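Local coordinates for ARO (armadillo repeats only protein) (Plasmodium falciparum Santa Lucia, PDB 5EWP) that probably acts as a protein-binding armadillo scaffold in the translocation and attachment of rhoptries to the apical pole of the parasite, at residues 151-156 with 201-206; 132-137 with 164-169; 158-163 with 213-218. All blocks are in the same frame, centred on the assembly; numbering follows the deposited sequence.

Contact 1: residues 151-156 with 201-206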
ATOM      1  N   THR A 151       1.824   2.152   2.444  1.00 14.74           N
ATOM      2  CA  THR A 151       1.724   3.268   1.508  1.00 14.33           C
ATOM      3  C   THR A 151       1.125   4.495   2.185  1.00 14.60           C
ATOM      4  O   THR A 151       1.607   5.619   2.005  1.00 13.93           O
ATOM      5  CB  THR A 151       0.888   2.864   0.277  1.00 17.44           C
ATOM      6  OG1 THR A 151       1.433   1.650  -0.231  1.00 14.96           O
ATOM      7  CG2 THR A 151       0.989   3.919  -0.818  1.00 14.78           C
ATOM      8  N   CYS A 152       0.078   4.279   2.972  1.00 12.46           N
ATOM      9  CA  CYS A 152      -0.486   5.371   3.779  1.00 15.42           C
ATOM     10  C   CYS A 152       0.573   6.027   4.641  1.00 17.25           C
ATOM     11  O   CYS A 152       0.649   7.253   4.716  1.00 14.36           O
ATOM     12  CB  CYS A 152      -1.603   4.878   4.680  1.00 15.91           C
ATOM     13  SG  CYS A 152      -3.111   4.507   3.761  1.00 18.38           S
ATOM     14  N   ARG A 153       1.370   5.207   5.317  1.00 15.89           N
ATOM     15  CA  ARG A 153       2.406   5.738   6.202  1.00 17.01           C
ATOM     16  C   ARG A 153       3.457   6.499   5.409  1.00 20.34           C
ATOM     17  O   ARG A 153       3.897   7.584   5.824  1.00 14.78           O
ATOM     18  CB  ARG A 153       3.052   4.621   7.014  1.00 15.08           C
ATOM     19  CG  ARG A 153       4.255   5.072   7.871  1.00 15.14           C
ATOM     20  CD  ARG A 153       5.572   4.855   7.141  1.00 18.40           C
ATOM     21  NE  ARG A 153       6.704   5.406   7.885  1.00 17.79           N
ATOM     22  CZ  ARG A 153       7.881   5.679   7.339  1.00 29.88           C
ATOM     23  NH1 ARG A 153       8.073   5.466   6.049  1.00 21.39           N
ATOM     24  NH2 ARG A 153       8.867   6.168   8.082  1.00 26.53           N
ATOM     25  N   ASN A 154       3.870   5.933   4.277  1.00 16.68           N
ATOM     26  CA  ASN A 154       4.901   6.592   3.464  1.00 13.40           C
ATOM     27  C   ASN A 154       4.437   7.965   3.011  1.00 21.21           C
ATOM     28  O   ASN A 154       5.243   8.903   2.896  1.00 17.50           O
ATOM     29  CB  ASN A 154       5.295   5.714   2.265  1.00 13.96           C
ATOM     30  CG  ASN A 154       6.105   4.476   2.685  1.00 16.65           C
ATOM     31  OD1 ASN A 154       6.590   4.396   3.809  1.00 23.28           O
ATOM     32  ND2 ASN A 154       6.268   3.528   1.770  1.00 17.41           N
ATOM     33  N   ILE A 155       3.135   8.095   2.784  1.00 16.26           N
ATOM     34  CA  ILE A 155       2.541   9.390   2.458  1.00 14.07           C
ATOM     35  C   ILE A 155       2.413  10.290   3.689  1.00 16.24           C
ATOM     36  O   ILE A 155       2.886  11.432   3.651  1.00 17.82           O
ATOM     37  CB  ILE A 155       1.143   9.217   1.804  1.00 15.59           C
ATOM     38  CG1 ILE A 155       1.298   8.560   0.431  1.00 11.91           C
ATOM     39  CG2 ILE A 155       0.424  10.551   1.659  1.00 19.90           C
ATOM     40  CD1 ILE A 155      -0.009   7.917  -0.094  1.00 17.35           C
ATOM     41  N   PHE A 156       1.787   9.820   4.775  1.00 16.61           N
ATOM     42  CA  PHE A 156       1.404  10.799   5.797  1.00 18.76           C
ATOM     43  C   PHE A 156       2.581  11.292   6.639  1.00 18.99           C
ATOM     44  O   PHE A 156       2.474  12.345   7.259  1.00 18.74           O
ATOM     45  CB  PHE A 156       0.240  10.310   6.715  1.00 19.06           C
ATOM     46  CG  PHE A 156       0.528   9.106   7.613  1.00 18.89           C
ATOM     47  CD1 PHE A 156       1.542   9.110   8.559  1.00 20.15           C
ATOM     48  CD2 PHE A 156      -0.328   8.005   7.581  1.00 16.34           C
ATOM     49  CE1 PHE A 156       1.744   8.018   9.400  1.00 17.81           C
ATOM     50  CE2 PHE A 156      -0.134   6.923   8.415  1.00 14.38           C
ATOM     51  CZ  PHE A 156       0.889   6.919   9.324  1.00 20.26           C
ATOM     52  N   LEU A 201       1.816   3.686  13.689  1.00 20.42           N
ATOM     53  CA  LEU A 201       1.170   4.537  14.677  1.00 22.27           C
ATOM     54  C   LEU A 201       2.166   5.495  15.331  1.00 22.58           C
ATOM     55  O   LEU A 201       1.866   6.672  15.517  1.00 23.41           O
ATOM     56  CB  LEU A 201       0.475   3.677  15.735  1.00 23.39           C
ATOM     57  CG  LEU A 201      -0.780   2.969  15.216  1.00 23.74           C
ATOM     58  CD1 LEU A 201      -1.232   1.872  16.185  1.00 24.59           C
ATOM     59  CD2 LEU A 201      -1.899   3.980  14.964  1.00 25.56           C
ATOM     60  N   GLU A 202       3.355   4.997  15.647  1.00 24.21           N
ATOM     61  CA  GLU A 202       4.406   5.858  16.169  1.00 23.35           C
ATOM     62  C   GLU A 202       4.750   6.964  15.173  1.00 26.43           C
ATOM     63  O   GLU A 202       4.898   8.130  15.559  1.00 23.11           O
ATOM     64  CB  GLU A 202       5.656   5.041  16.506  1.00 25.80           C
ATOM     65  CG  GLU A 202       5.496   4.143  17.723  1.00 37.28           C
ATOM     66  CD  GLU A 202       6.784   3.429  18.096  1.00 51.46           C
ATOM     67  OE1 GLU A 202       7.563   3.088  17.179  1.00 51.99           O
ATOM     68  OE2 GLU A 202       7.014   3.205  19.306  1.00 52.37           O
ATOM     69  N   ASP A 203       4.866   6.603  13.894  1.00 21.20           N
ATOM     70  CA  ASP A 203       5.213   7.574  12.860  1.00 23.54           C
ATOM     71  C   ASP A 203       4.133   8.625  12.664  1.00 26.13           C
ATOM     72  O   ASP A 203       4.416   9.754  12.252  1.00 25.85           O
ATOM     73  CB  ASP A 203       5.509   6.858  11.536  1.00 24.83           C
ATOM     74  CG  ASP A 203       6.816   6.083  11.588  1.00 28.81           C
ATOM     75  OD1 ASP A 203       7.561   6.252  12.584  1.00 29.90           O
ATOM     76  OD2 ASP A 203       7.116   5.326  10.645  1.00 22.91           O
ATOM     77  N   PHE A 204       2.897   8.248  12.956  1.00 17.15           N
ATOM     78  CA  PHE A 204       1.780   9.181  12.946  1.00 16.63           C
ATOM     79  C   PHE A 204       1.900  10.168  14.110  1.00 20.84           C
ATOM     80  O   PHE A 204       1.719  11.369  13.939  1.00 21.70           O
ATOM     81  CB  PHE A 204       0.447   8.425  13.044  1.00 18.13           C
ATOM     82  CG  PHE A 204      -0.765   9.309  12.980  1.00 21.00           C
ATOM     83  CD1 PHE A 204      -1.243   9.759  11.763  1.00 19.99           C
ATOM     84  CD2 PHE A 204      -1.440   9.670  14.134  1.00 22.92           C
ATOM     85  CE1 PHE A 204      -2.368  10.576  11.688  1.00 21.72           C
ATOM     86  CE2 PHE A 204      -2.571  10.470  14.076  1.00 25.51           C
ATOM     87  CZ  PHE A 204      -3.038  10.932  12.852  1.00 23.91           C
ATOM     88  N   ILE A 205       2.196   9.645  15.293  1.00 21.52           N
ATOM     89  CA  ILE A 205       2.223  10.466  16.504  1.00 17.42           C
ATOM     90  C   ILE A 205       3.397  11.436  16.476  1.00 20.66           C
ATOM     91  O   ILE A 205       3.270  12.577  16.920  1.00 27.64           O
ATOM     92  CB  ILE A 205       2.306   9.590  17.775  1.00 27.01           C
ATOM     93  CG1 ILE A 205       1.018   8.780  17.954  1.00 23.13           C
ATOM     94  CG2 ILE A 205       2.585  10.444  19.028  1.00 26.38           C
ATOM     95  CD1 ILE A 205       1.174   7.596  18.881  1.00 27.44           C
ATOM     96  N   LEU A 206       4.527  10.985  15.941  1.00 18.80           N
ATOM     97  CA  LEU A 206       5.766  11.754  16.000  1.00 26.69           C
ATOM     98  C   LEU A 206       6.033  12.577  14.745  1.00 28.71           C
ATOM     99  O   LEU A 206       5.799  12.122  13.625  1.00 22.84           O
ATOM    100  CB  LEU A 206       6.948  10.815  16.245  1.00 27.56           C
ATOM    101  CG  LEU A 206       6.825   9.952  17.500  1.00 32.88           C
ATOM    102  CD1 LEU A 206       7.919   8.892  17.547  1.00 24.01           C
ATOM    103  CD2 LEU A 206       6.844  10.835  18.747  1.00 34.86           C
TER

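Contact 2: residues 132-137 with 164-169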
ATOM      1  N   TYR A 132      -8.875   5.371  -0.813  1.00 16.98           N
ATOM      2  CA  TYR A 132      -8.834   4.026  -1.393  1.00 14.86           C
ATOM      3  C   TYR A 132      -7.860   3.150  -0.622  1.00 18.53           C
ATOM      4  O   TYR A 132      -8.140   1.991  -0.340  1.00 18.89           O
ATOM      5  CB  TYR A 132      -8.438   4.083  -2.868  1.00 15.12           C
ATOM      6  CG  TYR A 132      -9.394   4.908  -3.680  1.00 22.95           C
ATOM      7  CD1 TYR A 132     -10.617   4.391  -4.080  1.00 24.70           C
ATOM      8  CD2 TYR A 132      -9.097   6.231  -4.005  1.00 20.17           C
ATOM      9  CE1 TYR A 132     -11.511   5.155  -4.808  1.00 31.30           C
ATOM     10  CE2 TYR A 132      -9.987   7.003  -4.735  1.00 25.98           C
ATOM     11  CZ  TYR A 132     -11.194   6.454  -5.135  1.00 36.39           C
ATOM     12  OH  TYR A 132     -12.086   7.206  -5.859  1.00 40.04           O
ATOM     13  N   LEU A 133      -6.706   3.711  -0.274  1.00 16.37           N
ATOM     14  CA  LEU A 133      -5.714   2.941   0.459  1.00 14.25           C
ATOM     15  C   LEU A 133      -6.202   2.617   1.869  1.00 17.23           C
ATOM     16  O   LEU A 133      -5.926   1.537   2.396  1.00 18.14           O
ATOM     17  CB  LEU A 133      -4.397   3.700   0.505  1.00 11.29           C
ATOM     18  CG  LEU A 133      -3.718   3.925  -0.851  1.00 13.17           C
ATOM     19  CD1 LEU A 133      -2.578   4.910  -0.677  1.00 18.96           C
ATOM     20  CD2 LEU A 133      -3.213   2.619  -1.428  1.00 19.70           C
ATOM     21  N   ILE A 134      -6.922   3.556   2.489  1.00 14.33           N
ATOM     22  CA  ILE A 134      -7.469   3.314   3.816  1.00 15.62           C
ATOM     23  C   ILE A 134      -8.535   2.228   3.765  1.00 20.74           C
ATOM     24  O   ILE A 134      -8.585   1.343   4.625  1.00 19.05           O
ATOM     25  CB  ILE A 134      -8.059   4.604   4.431  1.00 17.43           C
ATOM     26  CG1 ILE A 134      -6.923   5.554   4.803  1.00 16.30           C
ATOM     27  CG2 ILE A 134      -8.881   4.287   5.678  1.00 18.50           C
ATOM     28  CD1 ILE A 134      -7.381   6.970   5.176  1.00 20.55           C
ATOM     29  N   SER A 135      -9.376   2.283   2.736  1.00 18.91           N
ATOM     30  CA  SER A 135     -10.378   1.246   2.539  1.00 22.35           C
ATOM     31  C   SER A 135      -9.702  -0.122   2.383  1.00 22.82           C
ATOM     32  O   SER A 135     -10.189  -1.139   2.899  1.00 20.64           O
ATOM     33  CB  SER A 135     -11.240   1.580   1.314  1.00 26.94           C
ATOM     34  OG  SER A 135     -12.342   0.702   1.202  1.00 34.96           O
ATOM     35  N   GLY A 136      -8.565  -0.130   1.690  1.00 20.97           N
ATOM     36  CA  GLY A 136      -7.799  -1.343   1.443  1.00 19.61           C
ATOM     37  C   GLY A 136      -7.237  -2.010   2.688  1.00 21.81           C
ATOM     38  O   GLY A 136      -6.997  -3.214   2.701  1.00 19.81           O
ATOM     39  N   MET A 137      -7.016  -1.237   3.746  1.00 16.42           N
ATOM     40  CA  MET A 137      -6.547  -1.819   5.003  1.00 16.50           C
ATOM     41  C   MET A 137      -7.601  -2.730   5.634  1.00 21.06           C
ATOM     42  O   MET A 137      -7.321  -3.435   6.602  1.00 19.38           O
ATOM     43  CB  MET A 137      -6.149  -0.718   6.001  1.00 17.83           C
ATOM     44  CG  MET A 137      -4.788  -0.103   5.723  1.00 19.10           C
ATOM     45  SD  MET A 137      -4.323   1.016   7.061  1.00 21.99           S
ATOM     46  CE  MET A 137      -5.249   2.455   6.569  1.00 15.10           C
ATOM     47  N   LYS A 164      -3.505  14.824   9.204  1.00 23.85           N
ATOM     48  CA  LYS A 164      -4.853  15.319   9.509  1.00 22.70           C
ATOM     49  C   LYS A 164      -5.908  14.697   8.605  1.00 26.18           C
ATOM     50  O   LYS A 164      -6.983  14.294   9.071  1.00 23.20           O
ATOM     51  CB  LYS A 164      -4.920  16.845   9.389  1.00 30.05           C
ATOM     52  CG  LYS A 164      -4.574  17.573  10.671  1.00 43.44           C
ATOM     53  CD  LYS A 164      -4.314  19.050  10.420  1.00 50.93           C
ATOM     54  CE  LYS A 164      -3.904  19.759  11.703  1.00 54.05           C
ATOM     55  NZ  LYS A 164      -3.937  21.239  11.559  1.00 60.23           N
ATOM     56  N   GLU A 165      -5.605  14.634   7.310  1.00 23.91           N
ATOM     57  CA  GLU A 165      -6.522  14.065   6.336  1.00 23.57           C
ATOM     58  C   GLU A 165      -6.687  12.559   6.584  1.00 26.40           C
ATOM     59  O   GLU A 165      -7.810  12.032   6.561  1.00 20.96           O
ATOM     60  CB  GLU A 165      -6.025  14.356   4.916  1.00 25.34           C
ATOM     61  CG  GLU A 165      -6.808  13.688   3.784  1.00 22.72           C
ATOM     62  CD  GLU A 165      -8.169  14.326   3.499  1.00 34.35           C
ATOM     63  OE1 GLU A 165      -8.611  15.199   4.269  1.00 31.95           O
ATOM     64  OE2 GLU A 165      -8.795  13.949   2.484  1.00 31.98           O
ATOM     65  N   PHE A 166      -5.572  11.876   6.835  1.00 23.04           N
ATOM     66  CA  PHE A 166      -5.593  10.455   7.167  1.00 20.94           C
ATOM     67  C   PHE A 166      -6.522  10.185   8.362  1.00 24.82           C
ATOM     68  O   PHE A 166      -7.380   9.285   8.328  1.00 23.60           O
ATOM     69  CB  PHE A 166      -4.164   9.975   7.453  1.00 20.66           C
ATOM     70  CG  PHE A 166      -4.052   8.503   7.794  1.00 14.43           C
ATOM     71  CD1 PHE A 166      -4.157   7.529   6.799  1.00 17.37           C
ATOM     72  CD2 PHE A 166      -3.805   8.098   9.093  1.00 17.21           C
ATOM     73  CE1 PHE A 166      -4.037   6.175   7.116  1.00 16.49           C
ATOM     74  CE2 PHE A 166      -3.672   6.756   9.419  1.00 19.26           C
ATOM     75  CZ  PHE A 166      -3.794   5.787   8.424  1.00 19.73           C
ATOM     76  N   LEU A 167      -6.388  11.003   9.401  1.00 21.32           N
ATOM     77  CA  LEU A 167      -7.231  10.880  10.594  1.00 16.79           C
ATOM     78  C   LEU A 167      -8.704  11.128  10.280  1.00 19.23           C
ATOM     79  O   LEU A 167      -9.583  10.380  10.717  1.00 24.77           O
ATOM     80  CB  LEU A 167      -6.728  11.850  11.666  1.00 18.30           C
ATOM     81  CG  LEU A 167      -7.499  11.957  12.981  1.00 21.61           C
ATOM     82  CD1 LEU A 167      -7.533  10.621  13.683  1.00 28.64           C
ATOM     83  CD2 LEU A 167      -6.847  13.021  13.855  1.00 27.61           C
ATOM     84  N   LYS A 168      -8.964  12.175   9.508  1.00 23.06           N
ATOM     85  CA  LYS A 168     -10.317  12.551   9.123  1.00 26.94           C
ATOM     86  C   LYS A 168     -11.021  11.445   8.342  1.00 31.39           C
ATOM     87  O   LYS A 168     -12.222  11.244   8.481  1.00 27.00           O
ATOM     88  CB  LYS A 168     -10.271  13.842   8.306  1.00 29.80           C
ATOM     89  CG  LYS A 168     -11.599  14.359   7.802  1.00 33.71           C
ATOM     90  CD  LYS A 168     -11.358  15.367   6.698  1.00 41.72           C
ATOM     91  CE  LYS A 168     -12.486  16.370   6.593  1.00 55.63           C
ATOM     92  NZ  LYS A 168     -13.771  15.683   6.333  1.00 60.71           N
ATOM     93  N   LEU A 169     -10.254  10.724   7.530  1.00 25.32           N
ATOM     94  CA  LEU A 169     -10.795   9.693   6.659  1.00 26.97           C
ATOM     95  C   LEU A 169     -10.959   8.339   7.342  1.00 27.27           C
ATOM     96  O   LEU A 169     -11.388   7.364   6.714  1.00 26.71           O
ATOM     97  CB  LEU A 169      -9.903   9.533   5.429  1.00 25.94           C
ATOM     98  CG  LEU A 169      -9.867  10.726   4.482  1.00 25.23           C
ATOM     99  CD1 LEU A 169      -8.754  10.549   3.450  1.00 25.02           C
ATOM    100  CD2 LEU A 169     -11.220  10.883   3.800  1.00 28.63           C
TER

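Contact 3: residues 158-163 with 213-218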
ATOM      1  N   LEU A 158       5.107  12.707   5.656  1.00 17.98           N
ATOM      2  CA  LEU A 158       5.739  13.846   4.989  1.00 19.69           C
ATOM      3  C   LEU A 158       5.158  15.212   5.372  1.00 20.48           C
ATOM      4  O   LEU A 158       5.836  16.239   5.239  1.00 25.01           O
ATOM      5  CB  LEU A 158       5.649  13.657   3.474  1.00 19.92           C
ATOM      6  CG  LEU A 158       6.444  12.478   2.918  1.00 21.32           C
ATOM      7  CD1 LEU A 158       6.220  12.407   1.416  1.00 23.96           C
ATOM      8  CD2 LEU A 158       7.933  12.614   3.236  1.00 16.80           C
ATOM      9  N   ASP A 159       3.932  15.236   5.884  1.00 16.16           N
ATOM     10  CA  ASP A 159       3.245  16.508   6.111  1.00 19.11           C
ATOM     11  C   ASP A 159       2.147  16.383   7.166  1.00 26.80           C
ATOM     12  O   ASP A 159       1.341  15.456   7.139  1.00 20.35           O
ATOM     13  CB  ASP A 159       2.666  17.009   4.788  1.00 20.18           C
ATOM     14  CG  ASP A 159       2.267  18.466   4.814  1.00 28.74           C
ATOM     15  OD1 ASP A 159       1.612  18.926   5.772  1.00 25.48           O
ATOM     16  OD2 ASP A 159       2.609  19.159   3.833  1.00 36.41           O
ATOM     17  N   LYS A 160       2.124  17.318   8.105  1.00 23.43           N
ATOM     18  CA  LYS A 160       1.083  17.318   9.127  1.00 25.33           C
ATOM     19  C   LYS A 160      -0.323  17.347   8.529  1.00 25.32           C
ATOM     20  O   LYS A 160      -1.258  16.739   9.077  1.00 20.95           O
ATOM     21  CB  LYS A 160       1.270  18.504  10.077  1.00 27.75           C
ATOM     22  CG  LYS A 160       0.241  18.528  11.186  1.00 29.18           C
ATOM     23  CD  LYS A 160       0.457  19.701  12.138  1.00 32.48           C
ATOM     24  CE  LYS A 160      -0.592  19.681  13.237  1.00 36.02           C
ATOM     25  NZ  LYS A 160      -0.347  20.699  14.289  1.00 38.91           N
ATOM     26  N   LYS A 161      -0.488  18.056   7.413  1.00 21.71           N
ATOM     27  CA  LYS A 161      -1.796  18.110   6.764  1.00 20.22           C
ATOM     28  C   LYS A 161      -2.208  16.743   6.231  1.00 19.10           C
ATOM     29  O   LYS A 161      -3.400  16.421   6.193  1.00 21.97           O
ATOM     30  CB  LYS A 161      -1.810  19.134   5.632  1.00 26.17           C
ATOM     31  CG  LYS A 161      -1.699  20.574   6.122  1.00 32.63           C
ATOM     32  CD  LYS A 161      -1.557  21.536   4.961  1.00 45.57           C
ATOM     33  CE  LYS A 161      -1.988  22.938   5.356  1.00 57.33           C
ATOM     34  NZ  LYS A 161      -3.454  22.987   5.636  1.00 62.50           N
ATOM     35  N   TYR A 162      -1.226  15.935   5.836  1.00 19.00           N
ATOM     36  CA  TYR A 162      -1.532  14.590   5.318  1.00 19.83           C
ATOM     37  C   TYR A 162      -2.022  13.704   6.463  1.00 22.32           C
ATOM     38  O   TYR A 162      -2.961  12.914   6.297  1.00 19.56           O
ATOM     39  CB  TYR A 162      -0.319  13.950   4.645  1.00 16.15           C
ATOM     40  CG  TYR A 162       0.223  14.688   3.440  1.00 14.75           C
ATOM     41  CD1 TYR A 162      -0.415  15.818   2.924  1.00 19.08           C
ATOM     42  CD2 TYR A 162       1.379  14.240   2.810  1.00 16.44           C
ATOM     43  CE1 TYR A 162       0.116  16.503   1.807  1.00 19.57           C
ATOM     44  CE2 TYR A 162       1.908  14.902   1.705  1.00 16.20           C
ATOM     45  CZ  TYR A 162       1.274  16.022   1.209  1.00 20.09           C
ATOM     46  OH  TYR A 162       1.830  16.651   0.115  1.00 19.78           O
ATOM     47  N   LYS A 163      -1.385  13.846   7.624  1.00 17.28           N
ATOM     48  CA  LYS A 163      -1.804  13.126   8.827  1.00 22.05           C
ATOM     49  C   LYS A 163      -3.215  13.526   9.245  1.00 25.56           C
ATOM     50  O   LYS A 163      -4.013  12.673   9.638  1.00 24.04           O
ATOM     51  CB  LYS A 163      -0.827  13.367   9.979  1.00 22.07           C
ATOM     52  CG  LYS A 163       0.528  12.701   9.792  1.00 20.54           C
ATOM     53  CD  LYS A 163       1.473  13.059  10.916  1.00 22.12           C
ATOM     54  CE  LYS A 163       2.788  12.312  10.810  1.00 20.30           C
ATOM     55  NZ  LYS A 163       3.664  12.680  11.972  1.00 22.89           N
ATOM     56  N   PRO A 213       0.816  16.482  20.090  1.00 37.39           N
ATOM     57  CA  PRO A 213      -0.283  16.295  21.047  1.00 35.22           C
ATOM     58  C   PRO A 213      -1.612  15.902  20.412  1.00 34.55           C
ATOM     59  O   PRO A 213      -2.247  14.971  20.905  1.00 31.31           O
ATOM     60  CB  PRO A 213      -0.391  17.664  21.725  1.00 38.99           C
ATOM     61  CG  PRO A 213       1.001  18.204  21.665  1.00 38.50           C
ATOM     62  CD  PRO A 213       1.546  17.741  20.333  1.00 44.38           C
ATOM     63  N   GLU A 214      -2.022  16.598  19.352  1.00 30.09           N
ATOM     64  CA  GLU A 214      -3.256  16.268  18.635  1.00 37.06           C
ATOM     65  C   GLU A 214      -3.325  14.806  18.205  1.00 31.15           C
ATOM     66  O   GLU A 214      -4.374  14.160  18.318  1.00 32.01           O
ATOM     67  CB  GLU A 214      -3.416  17.146  17.394  1.00 42.58           C
ATOM     68  CG  GLU A 214      -4.743  16.926  16.673  1.00 51.55           C
ATOM     69  CD  GLU A 214      -4.881  17.762  15.412  1.00 59.59           C
ATOM     70  OE1 GLU A 214      -4.064  18.692  15.217  1.00 54.96           O
ATOM     71  OE2 GLU A 214      -5.805  17.482  14.612  1.00 61.47           O
ATOM     72  N   PHE A 215      -2.213  14.311  17.672  1.00 34.14           N
ATOM     73  CA  PHE A 215      -2.159  12.966  17.099  1.00 33.43           C
ATOM     74  C   PHE A 215      -1.959  11.945  18.208  1.00 31.99           C
ATOM     75  O   PHE A 215      -2.444  10.817  18.118  1.00 27.73           O
ATOM     76  CB  PHE A 215      -1.046  12.866  16.044  1.00 24.94           C
ATOM     77  CG  PHE A 215      -1.237  13.801  14.878  1.00 19.51           C
ATOM     78  CD1 PHE A 215      -2.507  14.211  14.501  1.00 28.23           C
ATOM     79  CD2 PHE A 215      -0.148  14.266  14.164  1.00 24.41           C
ATOM     80  CE1 PHE A 215      -2.688  15.078  13.429  1.00 28.94           C
ATOM     81  CE2 PHE A 215      -0.314  15.138  13.103  1.00 29.25           C
ATOM     82  CZ  PHE A 215      -1.583  15.548  12.733  1.00 27.56           C
ATOM     83  N   LEU A 216      -1.265  12.349  19.269  1.00 24.83           N
ATOM     84  CA  LEU A 216      -1.195  11.505  20.459  1.00 33.86           C
ATOM     85  C   LEU A 216      -2.606  11.215  20.962  1.00 32.89           C
ATOM     86  O   LEU A 216      -2.957  10.069  21.244  1.00 31.18           O
ATOM     87  CB  LEU A 216      -0.366  12.163  21.563  1.00 32.52           C
ATOM     88  CG  LEU A 216      -0.263  11.298  22.824  1.00 36.40           C
ATOM     89  CD1 LEU A 216       0.626  10.083  22.576  1.00 32.62           C
ATOM     90  CD2 LEU A 216       0.254  12.120  23.994  1.00 36.50           C
ATOM     91  N   GLU A 217      -3.432  12.255  21.020  1.00 36.14           N
ATOM     92  CA  GLU A 217      -4.790  12.118  21.528  1.00 40.52           C
ATOM     93  C   GLU A 217      -5.646  11.290  20.580  1.00 38.94           C
ATOM     94  O   GLU A 217      -6.510  10.526  21.013  1.00 34.78           O
ATOM     95  CB  GLU A 217      -5.428  13.491  21.739  1.00 45.55           C
ATOM     96  N   ALA A 218      -5.404  11.446  19.283  1.00 38.66           N
ATOM     97  CA  ALA A 218      -6.128  10.669  18.280  1.00 36.77           C
ATOM     98  C   ALA A 218      -5.926   9.176  18.496  1.00 32.48           C
ATOM     99  O   ALA A 218      -6.881   8.391  18.457  1.00 33.59           O
ATOM    100  CB  ALA A 218      -5.689  11.066  16.876  1.00 34.53           C
TER

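Contact 1: residues 151-156 with 201-206
Two neighbouring helices of the armadillo stack, helix 142-156 and helix 192-205, meet through Arg153 and Phe156 on one side and Asp203 and Phe204 on the other. Their short axes pass 10.1 Å apart at an angle of 18°, so the helices run nearly parallel and the gap is bridged by side chains. The polar half is a salt bridge. Arg153 NE gives its hydrogen to Asp203 OD2 at 2.8 Å, a somewhat bent bond that reaches the oxygen on its anti side and from outside the carboxylate plane. Arg153 NH2 adds a weak second bond to the same Asp203 OD2, so one oxygen takes both donors. The arginine chain reaches across because it is bent at its second torsion (chi2 -94°). Its remaining terminal nitrogen, Arg153 NH1, donates a hydrogen bond to Asn154 OD1 at 2.9 Å, with the acceptor in the guanidinium plane. The Asn154 amide is in turn held by a hydrogen bond from ND2 to Ser114 OG, giving the guanidinium a second-shell anchor. In this alpha-solenoid of armadillo type the two helices are neighbours in space though helices 160-168 and 171-177 come between them in the chain; the aromatic pair is buried. Phe204 turns its edge to the face of Phe156: the ring centroids are 5.6 Å apart and the planes stand at 87°, a T-shaped stack. Phe204 CD1 lies over the centre of that face, while on the opposite face Arg153 CA sits 3.5 Å above the plane, so the Phe156 ring is sandwiched between its own helix and the neighbouring one. Phe156 CE1 also packs on the backbone of helix 192-205, 3.7 Å from Phe204 CA, and approaches Phe204 CB to 3.9 Å. Further contacts extend the aromatic cluster, Phe156 to Phe166 and Phe204 to Phe215.

Contact 2: residues 132-137 with 164-169
Toward the C-terminal ends of helix 130-136 and helix 160-168 the backbones come nearest at Ile134 and Leu169, whose CA atoms are 7.7 Å apart. No hydrogen bond joins the two segments, and the contact is made by apolar side chains. Ile134 is the central piece. Its terminal methyl CD1 lies 3.6 Å from Leu169 CB and 3.7 Å from Phe166 CD1, touching both residues at once. One carbon further back, Ile134 CG1 is 3.8 Å from Phe166 CE1, so the length of the branch, and not the methyl alone, follows the ring. Ile134 and Phe166 slant across one another, whereas Ile134 and Leu169 meet at about a right angle. In this armadillo-type stack of helices the pairing links two helices separated in the chain by helix 142-156, whose Cys152 also packs on Phe166. Met137 completes the contact from a different direction. Its methyl CE reaches the edge of the Phe166 ring close to the ring plane, 4.0 Å from CE1, and the chain gets there through a bend about its last torsion (chi3 -81°). Phe166 leaves its helix with CG opposite the backbone N (chi1 -179°), a setting that brings the ring's CD1-CE1 side to Ile134, and CE1 and CZ to the Met137 methyl. Leu169 is the first residue beyond helix 160-168, yet its N still bonds to Glu165 O at 2.9 Å, so Leu169 continues the helical hydrogen bonding by one residue. Leu130 and Pro131 lie against Leu169 as well, while Ile172 and Leu175 of helix 171-177 pack on Phe166.

Contact 3: residues 158-163 with 213-218
The Phe215 ring is approached obliquely by the methylene chains of Lys163 and Lys160, which bring the first turn of helix 160-168 against helix 213-220 in the armadillo stack. Lys163 supplies the closer meeting: its CD is 3.5 Å from Phe215 CE2, and its CB lies 3.6 Å from Phe215 CZ. The lysine and the phenylalanine cross at about a right angle. Lys160 arrives at the same end of the ring, with CG 3.8 Å from Phe215 CZ. A second flat group, the Tyr162 ring, has Asp159 CB over the centre of one face and also stacks with Phe125, on the side of the helix turned from Phe215.

The two lysines use their charged ends differently. Lys163 runs out fully extended beyond CG (chi2 176°, chi3 175°), and its buried NZ is hydrogen-bonded to the carbonyl oxygens of Asp203, Phe204 and Leu206. Three acceptors thus satisfy the ammonium at the C-terminal end of helix 192-205, where the helix dipole would be expected to favour its charge. Lys160 is exposed; its NZ is 4.3 Å from Glu214 OE1, an attraction of opposite charges that stops short of a salt bridge. The carboxylate of Glu214 also has Lys164 nearby.

Asp159 occupies the N-cap of helix 160-168. Its OD1 accepts the backbone N-H of Lys161 at 2.8 Å, on the anti side of the oxygen and 26° out of the carboxylate plane.

In the fold
The three contacts form one continuous patch of the helical stack, with segments that alternate along the chain. Contacts 1 and 3 have centres about 9 Å apart, contacts 1 and 2 about 11 Å, and contacts 2 and 3 about 13 Å. Helix 160-168 serves both contact 2 and contact 3. Between contacts 1 and 2, Phe156 CE2 and Phe166 CE2 are 3.7 Å apart, and Cys152 SG lies 3.6 Å from Leu133 CB. Contact 3 adjoins contact 1 where Phe156 O comes 3.2 Å from Lys163 CG, and contact 2 where Leu167 CD1 meets Ala218 CB at 3.7 Å.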